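Local atomic coordinates of toxin-like protein (Paenibacillus larvae subsp. larvae BRL-230010, PDB entry 5DZQ), a protein that acts as a C3-like mono-ADP-ribosyltransferase toxin, probably transferring the ADP-ribose of NAD+ to a Rho-type GTPase of the host as related toxins do. Residues K30-K35 against G167-I172; E89-Y94 against Y179-P184; G103-N108 against R125-G130. One frame throughout, in Å; residues are numbered along the deposited sequence.

Contact 1. Residues K30-K35 against G167-I172; sequences KAWEKK and GYVDKI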
loop_
_atom_site.group_PDB
_atom_site.type_symbol
_atom_site.label_atom_id
_atom_site.label_comp_id
_atom_site.label_asym_id
_atom_site.label_seq_id
_atom_site.Cartn_x
_atom_site.Cartn_y
_atom_site.Cartn_z
ATOM N N LYS B 30 -6.730 13.706 19.725
ATOM C CA LYS B 30 -6.145 14.059 21.014
ATOM C C LYS B 30 -6.835 13.349 22.176
ATOM O O LYS B 30 -6.183 12.924 23.128
ATOM C CB LYS B 30 -6.208 15.573 21.229
ATOM C CG LYS B 30 -5.368 16.400 20.258
ATOM C CD LYS B 30 -3.936 16.590 20.758
ATOM C CE LYS B 30 -2.977 15.593 20.119
ATOM N NZ LYS B 30 -1.612 15.663 20.714
ATOM N N ALA B 31 -8.156 13.233 22.099
ATOM C CA ALA B 31 -8.933 12.600 23.163
ATOM C C ALA B 31 -8.577 11.125 23.304
ATOM O O ALA B 31 -8.432 10.606 24.415
ATOM C CB ALA B 31 -10.421 12.759 22.895
ATOM N N TRP B 32 -8.449 10.447 22.169
ATOM C CA TRP B 32 -8.076 9.036 22.168
ATOM C C TRP B 32 -6.656 8.868 22.693
ATOM O O TRP B 32 -6.397 8.019 23.551
ATOM C CB TRP B 32 -8.209 8.454 20.760
ATOM C CG TRP B 32 -7.939 6.972 20.657
ATOM C CD1 TRP B 32 -8.207 6.007 21.595
ATOM C CD2 TRP B 32 -7.353 6.298 19.546
ATOM N NE1 TRP B 32 -7.817 4.770 21.126
ATOM C CE2 TRP B 32 -7.292 4.925 19.869
ATOM C CE3 TRP B 32 -6.870 6.723 18.304
ATOM C CZ2 TRP B 32 -6.771 3.978 18.994
ATOM C CZ3 TRP B 32 -6.353 5.785 17.441
ATOM C CH2 TRP B 32 -6.307 4.426 17.787
ATOM N N GLU B 33 -5.746 9.697 22.191
ATOM C CA GLU B 33 -4.339 9.639 22.585
ATOM C C GLU B 33 -4.159 9.756 24.104
ATOM O O GLU B 33 -3.291 9.102 24.685
ATOM C CB GLU B 33 -3.547 10.739 21.876
ATOM C CG GLU B 33 -2.050 10.692 22.132
ATOM C CD GLU B 33 -1.335 11.953 21.678
ATOM O OE1 GLU B 33 -1.995 13.006 21.546
ATOM O OE2 GLU B 33 -0.109 11.890 21.454
ATOM N N LYS B 34 -4.987 10.577 24.743
ATOM C CA LYS B 34 -4.896 10.758 26.192
ATOM C C LYS B 34 -5.324 9.504 26.944
ATOM O O LYS B 34 -4.915 9.282 28.084
ATOM C CB LYS B 34 -5.740 11.952 26.646
ATOM C CG LYS B 34 -5.208 13.300 26.178
ATOM C CD LYS B 34 -6.020 14.457 26.754
ATOM C CE LYS B 34 -6.040 15.660 25.809
ATOM N NZ LYS B 34 -4.688 16.241 25.588
ATOM N N LYS B 35 -6.138 8.674 26.300
ATOM C CA LYS B 35 -6.609 7.440 26.919
ATOM C C LYS B 35 -5.627 6.288 26.751
ATOM O O LYS B 35 -5.748 5.267 27.421
ATOM C CB LYS B 35 -7.969 7.034 26.338
ATOM C CG LYS B 35 -9.154 7.858 26.842
ATOM C CD LYS B 35 -10.473 7.148 26.549
ATOM C CE LYS B 35 -11.649 7.806 27.260
ATOM N NZ LYS B 35 -12.151 9.032 26.568
ATOM N N GLY B 167 -10.664 5.051 15.829
ATOM C CA GLY B 167 -9.717 6.052 16.281
ATOM C C GLY B 167 -9.064 6.794 15.131
ATOM O O GLY B 167 -8.730 6.196 14.105
ATOM N N TYR B 168 -8.900 8.105 15.290
ATOM C CA TYR B 168 -8.176 8.881 14.291
ATOM C C TYR B 168 -6.678 8.672 14.440
ATOM O O TYR B 168 -6.140 8.697 15.552
ATOM C CB TYR B 168 -8.523 10.361 14.411
ATOM C CG TYR B 168 -9.934 10.680 13.958
ATOM C CD1 TYR B 168 -11.014 10.548 14.828
ATOM C CD2 TYR B 168 -10.188 11.102 12.658
ATOM C CE1 TYR B 168 -12.318 10.837 14.413
ATOM C CE2 TYR B 168 -11.482 11.399 12.239
ATOM C CZ TYR B 168 -12.537 11.264 13.116
ATOM O OH TYR B 168 -13.814 11.554 12.687
ATOM N N VAL B 169 -6.003 8.464 13.315
ATOM C CA VAL B 169 -4.565 8.248 13.310
ATOM C C VAL B 169 -3.866 9.188 12.333
ATOM O O VAL B 169 -4.495 9.718 11.417
ATOM C CB VAL B 169 -4.235 6.801 12.940
ATOM C CG1 VAL B 169 -4.862 5.847 13.953
ATOM C CG2 VAL B 169 -4.738 6.492 11.536
ATOM N N ASP B 170 -2.566 9.397 12.535
ATOM C CA ASP B 170 -1.759 10.163 11.592
ATOM C C ASP B 170 -1.687 9.426 10.263
ATOM O O ASP B 170 -1.425 8.225 10.228
ATOM C CB ASP B 170 -0.352 10.401 12.146
ATOM C CG ASP B 170 -0.359 11.231 13.421
ATOM O OD1 ASP B 170 -0.534 12.461 13.326
ATOM O OD2 ASP B 170 -0.190 10.651 14.517
ATOM N N LYS B 171 -1.947 10.130 9.167
ATOM C CA LYS B 171 -1.860 9.508 7.850
ATOM C C LYS B 171 -0.387 9.328 7.506
ATOM O O LYS B 171 0.438 10.172 7.852
ATOM C CB LYS B 171 -2.574 10.356 6.789
ATOM C CG LYS B 171 -2.781 9.664 5.439
ATOM C CD LYS B 171 -3.580 10.556 4.483
ATOM C CE LYS B 171 -4.154 9.775 3.311
ATOM N NZ LYS B 171 -5.424 9.086 3.672
ATOM N N ILE B 172 -0.048 8.223 6.853
ATOM C CA ILE B 172 1.346 7.990 6.468
ATOM C C ILE B 172 1.617 8.469 5.039
ATOM O O ILE B 172 2.559 8.011 4.392
ATOM C CB ILE B 172 1.740 6.498 6.586
ATOM C CG1 ILE B 172 0.823 5.627 5.723
ATOM C CG2 ILE B 172 1.696 6.049 8.039
ATOM C CD1 ILE B 172 1.302 4.206 5.569
#
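One face of the six-membered ring of W32 covers G167 CA, and the outer edge of the ring is turned to the Y168 carbonyl and to V169. A CH-pi contact defines the overlap: G167 CA stands 3.8 Å from the centroid of that ring and 24° off its normal, so the carbon sits over the face but displaced toward the rim. The nearest ring atoms to G167 CA are CE3 and CZ3 of W32, each 3.6 Å away. At G167 the backbone itself, with no side chain in between, forms the surface under the ring.

The same two carbons, CE3 and CZ3, also meet Y168 O, which lies 3.5 Å from CE3 of W32 and close to the ring plane. An oxygen in that position faces the C-H edge, where a weak electrostatic attraction is plausible. Beside it, V169 CG1 comes up to the edge at 3.8 Å from W32 CZ3.

The contact belongs to the ADP-ribosyltransferase fold, in which N-terminal helices pack against a small antiparallel sheet. Helix 30-35 runs nearly at right angles to strand 167-170 (94°), an outermost strand of its sheet within this chain. The backbones of G167 and V169 pair with L182 and E180 of strand 179-183, whereas the Y168 carbonyl meets the indole.

W32 reaches the strand because its CG is anti to the backbone N (chi1 -176°), which sends the indole off the helix toward G167. The far side of the indole is tied by NE1, which donates to A81 O, and that bond should limit rotation of the ring. V44, on helix 38-49, touches both W32 and V169. On the helix surface K30 NZ forms a salt bridge with E33 OE1 at 2.8 Å, and OE1 receives it on its syn lone pair.

Contact 2. Residues E89-Y94 against Y179-P184; sequences ETVQVY and YELLLP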
loop_
_atom_site.group_PDB
_atom_site.type_symbol
_atom_site.label_atom_id
_atom_site.label_comp_id
_atom_site.label_asym_id
_atom_site.label_seq_id
_atom_site.Cartn_x
_atom_site.Cartn_y
_atom_site.Cartn_z
ATOM N N GLU B 89 -19.340 11.510 16.762
ATOM C CA GLU B 89 -20.541 11.657 15.942
ATOM C C GLU B 89 -20.464 10.742 14.727
ATOM O O GLU B 89 -19.414 10.181 14.437
ATOM C CB GLU B 89 -20.730 13.111 15.505
ATOM C CG GLU B 89 -21.647 13.913 16.431
ATOM C CD GLU B 89 -21.725 15.383 16.061
ATOM O OE1 GLU B 89 -21.518 15.710 14.873
ATOM O OE2 GLU B 89 -21.989 16.211 16.963
ATOM N N THR B 90 -21.577 10.575 14.023
ATOM C CA THR B 90 -21.559 9.757 12.813
ATOM C C THR B 90 -20.724 10.442 11.737
ATOM O O THR B 90 -20.820 11.648 11.560
ATOM C CB THR B 90 -22.980 9.501 12.295
ATOM O OG1 THR B 90 -23.703 8.763 13.283
ATOM C CG2 THR B 90 -22.951 8.698 11.004
ATOM N N VAL B 91 -19.881 9.681 11.040
ATOM C CA VAL B 91 -19.024 10.256 10.003
ATOM C C VAL B 91 -19.040 9.429 8.721
ATOM O O VAL B 91 -19.289 8.219 8.750
ATOM C CB VAL B 91 -17.563 10.378 10.475
ATOM C CG1 VAL B 91 -17.467 11.238 11.716
ATOM C CG2 VAL B 91 -16.982 9.006 10.738
ATOM N N GLN B 92 -18.779 10.092 7.598
ATOM C CA GLN B 92 -18.558 9.404 6.323
ATOM C C GLN B 92 -17.070 9.287 6.018
ATOM O O GLN B 92 -16.351 10.275 6.067
ATOM C CB GLN B 92 -19.245 10.144 5.174
ATOM C CG GLN B 92 -20.750 10.182 5.254
ATOM C CD GLN B 92 -21.411 9.061 4.472
ATOM O OE1 GLN B 92 -20.891 8.602 3.447
ATOM N NE2 GLN B 92 -22.568 8.618 4.948
ATOM N N VAL B 93 -16.603 8.083 5.701
ATOM C CA VAL B 93 -15.215 7.908 5.299
ATOM C C VAL B 93 -15.172 7.106 4.012
ATOM O O VAL B 93 -16.203 6.617 3.552
ATOM C CB VAL B 93 -14.387 7.213 6.394
ATOM C CG1 VAL B 93 -14.328 8.103 7.635
ATOM C CG2 VAL B 93 -14.997 5.856 6.738
ATOM N N TYR B 94 -13.986 6.986 3.418
ATOM C CA TYR B 94 -13.866 6.264 2.157
ATOM C C TYR B 94 -12.553 5.508 2.018
ATOM O O TYR B 94 -11.582 5.802 2.725
ATOM C CB TYR B 94 -14.026 7.225 0.974
ATOM C CG TYR B 94 -12.834 8.100 0.680
ATOM C CD1 TYR B 94 -12.663 9.322 1.319
ATOM C CD2 TYR B 94 -11.894 7.719 -0.264
ATOM C CE1 TYR B 94 -11.566 10.125 1.030
ATOM C CE2 TYR B 94 -10.810 8.511 -0.550
ATOM C CZ TYR B 94 -10.656 9.709 0.097
ATOM O OH TYR B 94 -9.580 10.501 -0.215
ATOM N N TYR B 179 -5.091 13.131 8.671
ATOM C CA TYR B 179 -5.596 12.011 9.470
ATOM C C TYR B 179 -6.342 10.959 8.665
ATOM O O TYR B 179 -6.926 11.247 7.627
ATOM C CB TYR B 179 -6.535 12.509 10.568
ATOM C CG TYR B 179 -5.901 13.423 11.585
ATOM C CD1 TYR B 179 -4.957 12.946 12.479
ATOM C CD2 TYR B 179 -6.265 14.761 11.666
ATOM C CE1 TYR B 179 -4.380 13.777 13.416
ATOM C CE2 TYR B 179 -5.696 15.599 12.600
ATOM C CZ TYR B 179 -4.754 15.103 13.474
ATOM O OH TYR B 179 -4.180 15.933 14.410
ATOM N N GLU B 180 -6.333 9.738 9.181
ATOM C CA GLU B 180 -7.208 8.688 8.698
ATOM C C GLU B 180 -8.022 8.182 9.886
ATOM O O GLU B 180 -7.680 8.457 11.045
ATOM C CB GLU B 180 -6.408 7.537 8.071
ATOM C CG GLU B 180 -5.697 7.913 6.772
ATOM C CD GLU B 180 -5.173 6.710 5.998
ATOM O OE1 GLU B 180 -5.195 5.589 6.538
ATOM O OE2 GLU B 180 -4.745 6.883 4.837
ATOM N N LEU B 181 -9.096 7.456 9.600
ATOM C CA LEU B 181 -9.901 6.861 10.649
ATOM C C LEU B 181 -9.691 5.349 10.622
ATOM O O LEU B 181 -9.879 4.691 9.589
ATOM C CB LEU B 181 -11.377 7.222 10.485
ATOM C CG LEU B 181 -12.291 6.754 11.623
ATOM C CD1 LEU B 181 -11.871 7.346 12.976
ATOM C CD2 LEU B 181 -13.743 7.085 11.330
ATOM N N LEU B 182 -9.283 4.804 11.760
ATOM C CA LEU B 182 -8.915 3.400 11.844
ATOM C C LEU B 182 -10.002 2.633 12.565
ATOM O O LEU B 182 -10.352 2.951 13.698
ATOM C CB LEU B 182 -7.575 3.231 12.568
ATOM C CG LEU B 182 -7.126 1.788 12.797
ATOM C CD1 LEU B 182 -6.908 1.078 11.457
ATOM C CD2 LEU B 182 -5.851 1.774 13.629
ATOM N N LEU B 183 -10.554 1.627 11.903
ATOM C CA LEU B 183 -11.616 0.845 12.518
ATOM C C LEU B 183 -11.076 -0.514 12.948
ATOM O O LEU B 183 -10.075 -0.983 12.401
ATOM C CB LEU B 183 -12.801 0.687 11.553
ATOM C CG LEU B 183 -13.867 1.788 11.643
ATOM C CD1 LEU B 183 -13.359 3.083 11.044
ATOM C CD2 LEU B 183 -15.175 1.367 10.989
ATOM N N PRO B 184 -11.724 -1.143 13.954
ATOM C CA PRO B 184 -11.305 -2.470 14.415
ATOM C C PRO B 184 -11.243 -3.516 13.296
ATOM O O PRO B 184 -11.939 -3.420 12.279
ATOM C CB PRO B 184 -12.397 -2.854 15.430
ATOM C CG PRO B 184 -12.918 -1.551 15.932
ATOM C CD PRO B 184 -12.822 -0.591 14.771
#
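L181 reaches across to V91 and V93. Its CB, directed at strand 91-94, lies 4.2 Å from V93 CG1. A chi1 of -174° turns CG away from the backbone N, and the branch is carried forward until CD2 rests on the two valine methyls, both on one side of it, 3.8 Å from V91 CG2 and 3.9 Å from V93 CG1. The CD1 branch takes no part here and packs on G167 O.

V91 and V93 are two residues apart on an extended strand, so their side chains leave the same face and offer one methyl each to CD2. V93 meets L181 at about a right angle. No hydrogen bond joins the segments; the contact is apolar and buried.

Here strand 91-97 of one sheet of the ADP-ribosyltransferase core meets strand 179-183 of the other through side chains. Strand 91-97 is an outermost strand of the five-stranded sheet and pairs with strand 154-160, while strand 179-183 is central in the three-stranded sheet, between 167-170 and 139-142. Strand 139-142 touches both sides: T141 bonds to the L181 backbone and packs on V93, and S142 bonds to the Y94 backbone.

Contact 3. Residues G103-N108 against R125-G130; sequences GKEFQN and RDEYQG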
loop_
_atom_site.group_PDB
_atom_site.type_symbol
_atom_site.label_atom_id
_atom_site.label_comp_id
_atom_site.label_asym_id
_atom_site.label_seq_id
_atom_site.Cartn_x
_atom_site.Cartn_y
_atom_site.Cartn_z
ATOM N N GLY B 103 -12.074 -11.056 -5.634
ATOM C CA GLY B 103 -11.728 -12.449 -5.883
ATOM C C GLY B 103 -11.322 -12.727 -7.323
ATOM O O GLY B 103 -11.461 -11.864 -8.189
ATOM N N LYS B 104 -10.836 -13.942 -7.585
ATOM C CA LYS B 104 -10.204 -14.256 -8.868
ATOM C C LYS B 104 -11.156 -14.211 -10.058
ATOM O O LYS B 104 -10.765 -13.799 -11.151
ATOM C CB LYS B 104 -9.539 -15.636 -8.810
ATOM C CG LYS B 104 -8.185 -15.664 -8.107
ATOM C CD LYS B 104 -7.510 -17.028 -8.271
ATOM C CE LYS B 104 -6.146 -17.070 -7.589
ATOM N NZ LYS B 104 -5.527 -18.427 -7.669
ATOM N N GLU B 105 -12.397 -14.640 -9.857
ATOM C CA GLU B 105 -13.351 -14.699 -10.965
ATOM C C GLU B 105 -13.683 -13.317 -11.504
ATOM O O GLU B 105 -13.862 -13.138 -12.707
ATOM C CB GLU B 105 -14.638 -15.410 -10.542
ATOM C CG GLU B 105 -15.276 -14.878 -9.276
ATOM C CD GLU B 105 -16.694 -15.384 -9.090
ATOM O OE1 GLU B 105 -17.317 -15.794 -10.096
ATOM O OE2 GLU B 105 -17.182 -15.373 -7.938
ATOM N N PHE B 106 -13.757 -12.337 -10.612
ATOM C CA PHE B 106 -14.124 -10.987 -11.015
ATOM C C PHE B 106 -12.904 -10.135 -11.338
ATOM O O PHE B 106 -12.974 -9.239 -12.177
ATOM C CB PHE B 106 -14.948 -10.308 -9.920
ATOM C CG PHE B 106 -16.279 -10.963 -9.662
ATOM C CD1 PHE B 106 -17.292 -10.899 -10.605
ATOM C CD2 PHE B 106 -16.522 -11.621 -8.469
ATOM C CE1 PHE B 106 -18.520 -11.498 -10.370
ATOM C CE2 PHE B 106 -17.747 -12.219 -8.226
ATOM C CZ PHE B 106 -18.747 -12.157 -9.177
ATOM N N GLN B 107 -11.789 -10.435 -10.680
ATOM C CA GLN B 107 -10.615 -9.568 -10.701
ATOM C C GLN B 107 -10.183 -9.109 -12.094
ATOM O O GLN B 107 -9.937 -7.926 -12.304
ATOM C CB GLN B 107 -9.441 -10.262 -10.016
ATOM C CG GLN B 107 -8.210 -9.396 -9.931
ATOM C CD GLN B 107 -7.101 -10.046 -9.141
ATOM O OE1 GLN B 107 -7.349 -10.770 -8.177
ATOM N NE2 GLN B 107 -5.864 -9.794 -9.551
ATOM N N ASN B 108 -10.102 -10.025 -13.049
ATOM C CA ASN B 108 -9.658 -9.641 -14.385
ATOM C C ASN B 108 -10.784 -9.586 -15.411
ATOM O O ASN B 108 -10.570 -9.200 -16.562
ATOM C CB ASN B 108 -8.567 -10.594 -14.866
ATOM C CG ASN B 108 -7.284 -10.446 -14.075
ATOM O OD1 ASN B 108 -6.860 -11.367 -13.378
ATOM N ND2 ASN B 108 -6.662 -9.274 -14.174
ATOM N N ARG B 125 -23.122 -7.393 -8.220
ATOM C CA ARG B 125 -24.070 -6.613 -7.427
ATOM C C ARG B 125 -25.090 -7.504 -6.708
ATOM O O ARG B 125 -25.347 -7.317 -5.523
ATOM C CB ARG B 125 -24.787 -5.592 -8.311
ATOM C CG ARG B 125 -25.534 -4.509 -7.540
ATOM C CD ARG B 125 -26.194 -3.517 -8.488
ATOM N NE ARG B 125 -26.879 -4.214 -9.572
ATOM C CZ ARG B 125 -27.598 -3.617 -10.516
ATOM N NH1 ARG B 125 -27.735 -2.295 -10.512
ATOM N NH2 ARG B 125 -28.180 -4.342 -11.464
ATOM N N ASP B 126 -25.670 -8.464 -7.425
ATOM C CA ASP B 126 -26.594 -9.421 -6.812
ATOM C C ASP B 126 -25.914 -10.203 -5.698
ATOM O O ASP B 126 -26.506 -10.477 -4.655
ATOM C CB ASP B 126 -27.146 -10.388 -7.859
ATOM C CG ASP B 126 -28.240 -9.766 -8.703
ATOM O OD1 ASP B 126 -28.966 -8.895 -8.180
ATOM O OD2 ASP B 126 -28.373 -10.148 -9.885
ATOM N N GLU B 127 -24.655 -10.546 -5.927
ATOM C CA GLU B 127 -23.879 -11.276 -4.947
ATOM C C GLU B 127 -23.580 -10.411 -3.724
ATOM O O GLU B 127 -23.482 -10.920 -2.614
ATOM C CB GLU B 127 -22.581 -11.781 -5.585
ATOM C CG GLU B 127 -21.795 -12.774 -4.747
ATOM C CD GLU B 127 -20.957 -13.716 -5.600
ATOM O OE1 GLU B 127 -21.471 -14.202 -6.634
ATOM O OE2 GLU B 127 -19.786 -13.968 -5.239
ATOM N N TYR B 128 -23.465 -9.101 -3.925
ATOM C CA TYR B 128 -22.961 -8.200 -2.881
ATOM C C TYR B 128 -24.011 -7.307 -2.210
ATOM O O TYR B 128 -24.028 -7.176 -0.984
ATOM C CB TYR B 128 -21.865 -7.303 -3.466
ATOM C CG TYR B 128 -20.452 -7.776 -3.206
ATOM C CD1 TYR B 128 -20.123 -9.125 -3.269
ATOM C CD2 TYR B 128 -19.441 -6.866 -2.917
ATOM C CE1 TYR B 128 -18.824 -9.552 -3.036
ATOM C CE2 TYR B 128 -18.143 -7.282 -2.686
ATOM C CZ TYR B 128 -17.839 -8.626 -2.745
ATOM O OH TYR B 128 -16.543 -9.035 -2.514
ATOM N N GLN B 129 -24.871 -6.680 -3.006
ATOM C CA GLN B 129 -25.752 -5.634 -2.488
ATOM C C GLN B 129 -26.801 -6.162 -1.508
ATOM O O GLN B 129 -27.440 -7.184 -1.751
ATOM C CB GLN B 129 -26.443 -4.900 -3.642
ATOM C CG GLN B 129 -27.170 -3.635 -3.211
ATOM C CD GLN B 129 -27.725 -2.845 -4.377
ATOM O OE1 GLN B 129 -26.975 -2.304 -5.191
ATOM N NE2 GLN B 129 -29.048 -2.765 -4.459
ATOM N N GLY B 130 -26.966 -5.451 -0.399
ATOM C CA GLY B 130 -27.963 -5.795 0.598
ATOM C C GLY B 130 -27.420 -6.712 1.674
ATOM O O GLY B 130 -28.089 -6.981 2.673
#
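E105 and F106, on a short, weakly bonded helical turn at about 104-107, converge on E127 in the last turn of helix 118-128. Both helices belong to the connection that, in this ADP-ribosyltransferase fold, leads from strand 91-97 to strand 132-135, the outermost strands of the five-stranded sheet within this chain.

The first segment begins at G103, whose positive phi (99°) precedes the helical turn. Its carbonyl holds the turn, G103 O accepting from Q107 N at 2.9 Å and more weakly from F106 N.

E105 follows, with CG placed between the backbone N and the carbonyl carbon (chi1 52°) and the chain extended beyond. Its carboxylate meets that of E127 from the opposite direction, OE2 of E105 lying 4.0 Å from OE2 of E127. No hydrogen bond links the two groups. Like charges this close probably repel, and one of the acids may be somewhat easier to protonate as a result. E105 is exposed to solvent, which should screen part of the repulsion.

The other oxygen of E105, OE1, sits 3.9 Å above the plane of the F106 ring, toward its rim. F106 itself is buried, packed on L120, K123 and L124 of helix 118-128. Its CE2 is 4.0 Å from E127 OE2, which lies at the ring edge near the ring plane, although the carboxylate as a whole is turned 70° to the ring. That arrangement points negative charge at the C-H edge, a plausibly favourable, if long, contact.

Beyond F106, Q107 O bonds to T99 OG1. The segment closes at N108, where OD1 is hydrogen-bonded to K68 NZ of the second subunit.

From the N terminus, helix 29-35 opens the longest of the three loops, which contact 1 closes 132 residues later at strand 167-170. Contact 2 opens within that loop at 89-94 and closes beyond it at 179-184, so the two cross. Their second segments are neighbouring strands of one sheet, the centres of the two contacts are about 12 Å apart, and the K171 NZ–E180 OE2 salt bridge (2.6 Å) joins them. Together they tie the N-terminal helix and strand 91-97 to the three-stranded sheet. Contact 3, between 103-108 and 125-130, is a short local closure within both loops. It sits on the opposite side of the chain's centre from contacts 1 and 2, its nearest atoms about 15 Å from contact 2.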